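Local coordinates for protein Glp_546_48378_50642 (Giardia intestinalis, PDB 2QVW) that cleaves double-stranded RNA in the RNA interference pathway, producing short interfering RNAs of 21 to 23 base pairs that direct destruction of matching RNAs, at residues A[32-46]-A[265-277]. Residues are numbered along the deposited sequence; the frame is centred on the assembly and turned at random.
Sequences LPGFKVSAGRGLPAA and QFLPEIAKHICDI
F35 and V37 of strand 35-37 point toward segment 265-277, and the axis of helix 267-277 runs at 137° to the strand, 10.6 Å away at closest approach. The F35 and H273 rings form an offset face-to-face stack, centroids 4.4 Å apart and planes 23° apart, with F35 CD1 over the centre of the imidazole. H273 CG lies anti to its own backbone N (chi1 -171°), which brings the ring over F35, and H273 NE2 donates to P33 O at 3.0 Å. That bond lies in the carbonyl plane but is bent at the hydrogen, and the oxygen sits out of the ring plane. Beside it, I277 CD1 meets L32 CD2 and P33 CD.

Just before the helix, the F266 ring is sandwiched in the hairpin: L43 CD2 makes a CH-pi contact over one face, 4.0 Å from the centroid, and A46 CB another over the opposite face, while P44 O sits at the ring edge. V37 CG2 approaches the same ring obliquely, 3.5 Å from F266 CE2. Beside these apolar contacts, E269 OE2 forms salt bridges with R41 NH2 (2.9 Å) and K272 NZ, the guanidinium nearly perpendicular to a shared carboxylate that probably offsets the closeness of the two cations.

The helix thus packs against the antiparallel sheet that includes strands 35-37, 46-49 and 112-117: I270 reaches V48 and F114, and H273 touches P322 on edge strand 320-322.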
loop_
_atom_site.group_PDB
_atom_site.type_symbol
_atom_site.label_atom_id
_atom_site.label_comp_id
_atom_site.label_asym_id
_atom_site.label_seq_id
_atom_site.Cartn_x
_atom_site.Cartn_y
_atom_site.Cartn_z
ATOM N N LEU A 32 -1.517 10.062 -7.190
ATOM C CA LEU A 32 -0.437 9.543 -8.015
ATOM C C LEU A 32 0.873 9.585 -7.265
ATOM O O LEU A 32 1.293 10.634 -6.798
ATOM C CB LEU A 32 -0.314 10.352 -9.309
ATOM C CG LEU A 32 -1.579 10.390 -10.175
ATOM C CD1 LEU A 32 -1.265 11.077 -11.474
ATOM C CD2 LEU A 32 -2.089 8.983 -10.447
ATOM N N PRO A 33 1.537 8.430 -7.135
ATOM C CA PRO A 33 2.821 8.329 -6.432
ATOM C C PRO A 33 3.941 9.080 -7.160
ATOM O O PRO A 33 4.193 8.844 -8.340
ATOM C CB PRO A 33 3.059 6.823 -6.384
ATOM C CG PRO A 33 2.453 6.363 -7.670
ATOM C CD PRO A 33 1.143 7.125 -7.692
ATOM N N GLY A 34 4.606 9.988 -6.450
ATOM C CA GLY A 34 5.682 10.737 -7.062
ATOM C C GLY A 34 6.761 9.780 -7.510
ATOM O O GLY A 34 6.612 8.566 -7.390
ATOM N N PHE A 35 7.848 10.317 -8.043
ATOM C CA PHE A 35 8.960 9.490 -8.488
ATOM C C PHE A 35 10.098 10.391 -8.920
ATOM O O PHE A 35 9.864 11.511 -9.351
ATOM C CB PHE A 35 8.538 8.599 -9.654
ATOM C CG PHE A 35 8.223 9.350 -10.902
ATOM C CD1 PHE A 35 6.991 9.968 -11.071
ATOM C CD2 PHE A 35 9.164 9.450 -11.910
ATOM C CE1 PHE A 35 6.700 10.674 -12.235
ATOM C CE2 PHE A 35 8.886 10.153 -13.078
ATOM C CZ PHE A 35 7.651 10.768 -13.239
ATOM N N LYS A 36 11.334 9.946 -8.767
ATOM C CA LYS A 36 12.424 10.792 -9.201
ATOM C C LYS A 36 13.027 10.179 -10.442
ATOM O O LYS A 36 12.899 8.980 -10.662
ATOM C CB LYS A 36 13.457 10.986 -8.082
ATOM C CG LYS A 36 13.856 9.751 -7.311
ATOM C CD LYS A 36 14.678 10.138 -6.086
ATOM C CE LYS A 36 15.326 8.918 -5.444
ATOM N NZ LYS A 36 14.336 7.925 -4.932
ATOM N N VAL A 37 13.637 11.022 -11.271
ATOM C CA VAL A 37 14.258 10.597 -12.522
ATOM C C VAL A 37 15.765 10.827 -12.517
ATOM O O VAL A 37 16.237 11.931 -12.283
ATOM C CB VAL A 37 13.660 11.350 -13.732
ATOM C CG1 VAL A 37 12.412 10.650 -14.235
ATOM C CG2 VAL A 37 13.314 12.760 -13.323
ATOM N N SER A 38 16.511 9.763 -12.791
ATOM C CA SER A 38 17.963 9.802 -12.824
ATOM C C SER A 38 18.534 10.774 -13.863
ATOM O O SER A 38 17.810 11.365 -14.667
ATOM C CB SER A 38 18.494 8.399 -13.088
ATOM O OG SER A 38 17.903 7.872 -14.252
ATOM N N ALA A 39 19.850 10.930 -13.826
ATOM C CA ALA A 39 20.563 11.803 -14.735
ATOM C C ALA A 39 20.807 11.087 -16.054
ATOM O O ALA A 39 21.257 9.941 -16.064
ATOM C CB ALA A 39 21.872 12.204 -14.107
ATOM N N GLY A 40 20.506 11.770 -17.159
ATOM C CA GLY A 40 20.687 11.184 -18.476
ATOM C C GLY A 40 20.136 11.986 -19.648
ATOM O O GLY A 40 19.927 13.194 -19.541
ATOM N N ARG A 41 19.909 11.290 -20.765
ATOM C CA ARG A 41 19.400 11.841 -22.032
ATOM C C ARG A 41 19.460 13.355 -22.227
ATOM O O ARG A 41 18.518 13.948 -22.737
ATOM C CB ARG A 41 17.956 11.380 -22.277
ATOM C CG ARG A 41 17.710 9.893 -22.096
ATOM C CD ARG A 41 17.248 9.629 -20.687
ATOM N NE ARG A 41 15.837 9.267 -20.608
ATOM C CZ ARG A 41 15.019 9.678 -19.642
ATOM N NH1 ARG A 41 15.473 10.471 -18.673
ATOM N NH2 ARG A 41 13.746 9.297 -19.642
ATOM N N GLY A 42 20.565 13.978 -21.844
ATOM C CA GLY A 42 20.670 15.410 -22.009
ATOM C C GLY A 42 20.178 16.163 -20.795
ATOM O O GLY A 42 20.736 17.202 -20.446
ATOM N N LEU A 43 19.124 15.659 -20.158
ATOM C CA LEU A 43 18.585 16.293 -18.951
ATOM C C LEU A 43 19.000 15.499 -17.694
ATOM O O LEU A 43 18.990 14.275 -17.697
ATOM C CB LEU A 43 17.066 16.420 -19.060
ATOM C CG LEU A 43 16.314 15.200 -19.578
ATOM C CD1 LEU A 43 16.343 14.080 -18.540
ATOM C CD2 LEU A 43 14.895 15.603 -19.885
ATOM N N PRO A 44 19.363 16.209 -16.608
ATOM C CA PRO A 44 19.822 15.761 -15.288
ATOM C C PRO A 44 18.775 15.260 -14.304
ATOM O O PRO A 44 17.595 15.592 -14.408
ATOM C CB PRO A 44 20.501 16.998 -14.755
ATOM C CG PRO A 44 19.482 18.041 -15.133
ATOM C CD PRO A 44 19.121 17.665 -16.574
ATOM N N ALA A 45 19.240 14.489 -13.323
ATOM C CA ALA A 45 18.382 13.923 -12.289
ATOM C C ALA A 45 17.418 14.968 -11.729
ATOM O O ALA A 45 17.781 16.119 -11.542
ATOM C CB ALA A 45 19.238 13.344 -11.167
ATOM N N ALA A 46 16.189 14.543 -11.463
ATOM C CA ALA A 46 15.126 15.395 -10.928
ATOM C C ALA A 46 14.087 14.552 -10.185
ATOM O O ALA A 46 14.166 13.325 -10.158
ATOM C CB ALA A 46 14.456 16.141 -12.055
ATOM N N GLN A 265 10.872 19.025 -20.052
ATOM C CA GLN A 265 11.498 17.887 -20.696
ATOM C C GLN A 265 11.181 16.622 -19.886
ATOM O O GLN A 265 11.497 15.509 -20.284
ATOM C CB GLN A 265 13.005 18.105 -20.771
ATOM C CG GLN A 265 13.426 19.392 -21.460
ATOM C CD GLN A 265 12.850 19.518 -22.845
ATOM O OE1 GLN A 265 12.955 18.603 -23.665
ATOM N NE2 GLN A 265 12.240 20.659 -23.123
ATOM N N PHE A 266 10.539 16.805 -18.741
ATOM C CA PHE A 266 10.187 15.685 -17.889
ATOM C C PHE A 266 8.694 15.432 -17.882
ATOM O O PHE A 266 8.159 14.947 -16.897
ATOM C CB PHE A 266 10.643 15.933 -16.455
ATOM C CG PHE A 266 12.131 15.988 -16.289
ATOM C CD1 PHE A 266 12.801 17.211 -16.263
ATOM C CD2 PHE A 266 12.866 14.818 -16.150
ATOM C CE1 PHE A 266 14.186 17.269 -16.100
ATOM C CE2 PHE A 266 14.245 14.863 -15.988
ATOM C CZ PHE A 266 14.909 16.094 -15.963
ATOM N N LEU A 267 8.016 15.785 -18.967
ATOM C CA LEU A 267 6.585 15.548 -19.042
ATOM C C LEU A 267 6.312 14.257 -19.796
ATOM O O LEU A 267 5.354 13.538 -19.486
ATOM C CB LEU A 267 5.862 16.715 -19.712
ATOM C CG LEU A 267 5.735 17.974 -18.866
ATOM C CD1 LEU A 267 4.810 18.939 -19.570
ATOM C CD2 LEU A 267 5.197 17.633 -17.488
ATOM N N PRO A 268 7.138 13.940 -20.808
ATOM C CA PRO A 268 6.860 12.691 -21.508
ATOM C C PRO A 268 6.837 11.592 -20.437
ATOM O O PRO A 268 5.986 10.693 -20.456
ATOM C CB PRO A 268 8.053 12.564 -22.447
ATOM C CG PRO A 268 8.407 13.985 -22.730
ATOM C CD PRO A 268 8.324 14.606 -21.376
ATOM N N GLU A 269 7.778 11.712 -19.494
ATOM C CA GLU A 269 7.946 10.784 -18.379
ATOM C C GLU A 269 6.747 10.779 -17.437
ATOM O O GLU A 269 6.372 9.711 -16.946
ATOM C CB GLU A 269 9.201 11.127 -17.584
ATOM C CG GLU A 269 10.467 11.295 -18.418
ATOM C CD GLU A 269 10.891 10.031 -19.139
ATOM O OE1 GLU A 269 11.033 8.981 -18.478
ATOM O OE2 GLU A 269 11.094 10.097 -20.371
ATOM N N ILE A 270 6.152 11.944 -17.156
ATOM C CA ILE A 270 4.982 11.943 -16.281
ATOM C C ILE A 270 3.882 11.197 -17.012
ATOM O O ILE A 270 3.113 10.441 -16.408
ATOM C CB ILE A 270 4.469 13.344 -15.950
ATOM C CG1 ILE A 270 5.512 14.103 -15.133
ATOM C CG2 ILE A 270 3.164 13.238 -15.161
ATOM C CD1 ILE A 270 5.020 15.454 -14.659
ATOM N N ALA A 271 3.809 11.420 -18.320
ATOM C CA ALA A 271 2.817 10.733 -19.138
ATOM C C ALA A 271 3.123 9.240 -19.042
ATOM O O ALA A 271 2.244 8.446 -18.683
ATOM C CB ALA A 271 2.909 11.192 -20.581
ATOM N N LYS A 272 4.371 8.879 -19.363
ATOM C CA LYS A 272 4.849 7.498 -19.306
ATOM C C LYS A 272 4.470 6.886 -17.968
ATOM O O LYS A 272 4.109 5.714 -17.880
ATOM C CB LYS A 272 6.372 7.444 -19.418
ATOM C CG LYS A 272 6.983 7.927 -20.726
ATOM C CD LYS A 272 8.506 7.726 -20.666
ATOM C CE LYS A 272 9.202 8.165 -21.935
ATOM N NZ LYS A 272 10.657 7.937 -21.836
ATOM N N HIS A 273 4.576 7.694 -16.920
ATOM C CA HIS A 273 4.251 7.243 -15.585
ATOM C C HIS A 273 2.816 6.765 -15.563
ATOM O O HIS A 273 2.524 5.640 -15.161
ATOM C CB HIS A 273 4.432 8.386 -14.603
ATOM C CG HIS A 273 4.335 7.969 -13.171
ATOM N ND1 HIS A 273 5.138 6.994 -12.624
ATOM C CD2 HIS A 273 3.542 8.410 -12.167
ATOM C CE1 HIS A 273 4.843 6.852 -11.346
ATOM N NE2 HIS A 273 3.878 7.701 -11.043
ATOM N N ILE A 274 1.921 7.635 -16.005
ATOM C CA ILE A 274 0.504 7.313 -16.069
ATOM C C ILE A 274 0.294 6.065 -16.921
ATOM O O ILE A 274 -0.542 5.224 -16.608
ATOM C CB ILE A 274 -0.290 8.486 -16.687
ATOM C CG1 ILE A 274 -0.207 9.706 -15.768
ATOM C CG2 ILE A 274 -1.730 8.101 -16.887
ATOM C CD1 ILE A 274 -0.961 10.899 -16.277
ATOM N N CYS A 275 1.055 5.961 -18.005
ATOM C CA CYS A 275 0.957 4.820 -18.907
ATOM C C CYS A 275 1.477 3.590 -18.188
ATOM O O CYS A 275 0.907 2.497 -18.281
ATOM C CB CYS A 275 1.788 5.066 -20.164
ATOM S SG CYS A 275 1.793 3.675 -21.313
ATOM N N ASP A 276 2.578 3.780 -17.473
ATOM C CA ASP A 276 3.192 2.699 -16.717
ATOM C C ASP A 276 2.088 2.150 -15.825
ATOM O O ASP A 276 1.609 1.025 -16.013
ATOM C CB ASP A 276 4.335 3.258 -15.861
ATOM C CG ASP A 276 5.285 2.182 -15.345
ATOM O OD1 ASP A 276 4.968 0.975 -15.433
ATOM O OD2 ASP A 276 6.360 2.561 -14.836
ATOM N N ILE A 277 1.681 2.978 -14.870
ATOM C CA ILE A 277 0.629 2.623 -13.937
ATOM C C ILE A 277 -0.488 1.843 -14.629
ATOM O O ILE A 277 -0.592 0.627 -14.474
ATOM C CB ILE A 277 0.015 3.878 -13.298
ATOM C CG1 ILE A 277 1.082 4.652 -12.514
ATOM C CG2 ILE A 277 -1.127 3.485 -12.390
ATOM C CD1 ILE A 277 0.522 5.778 -11.669
#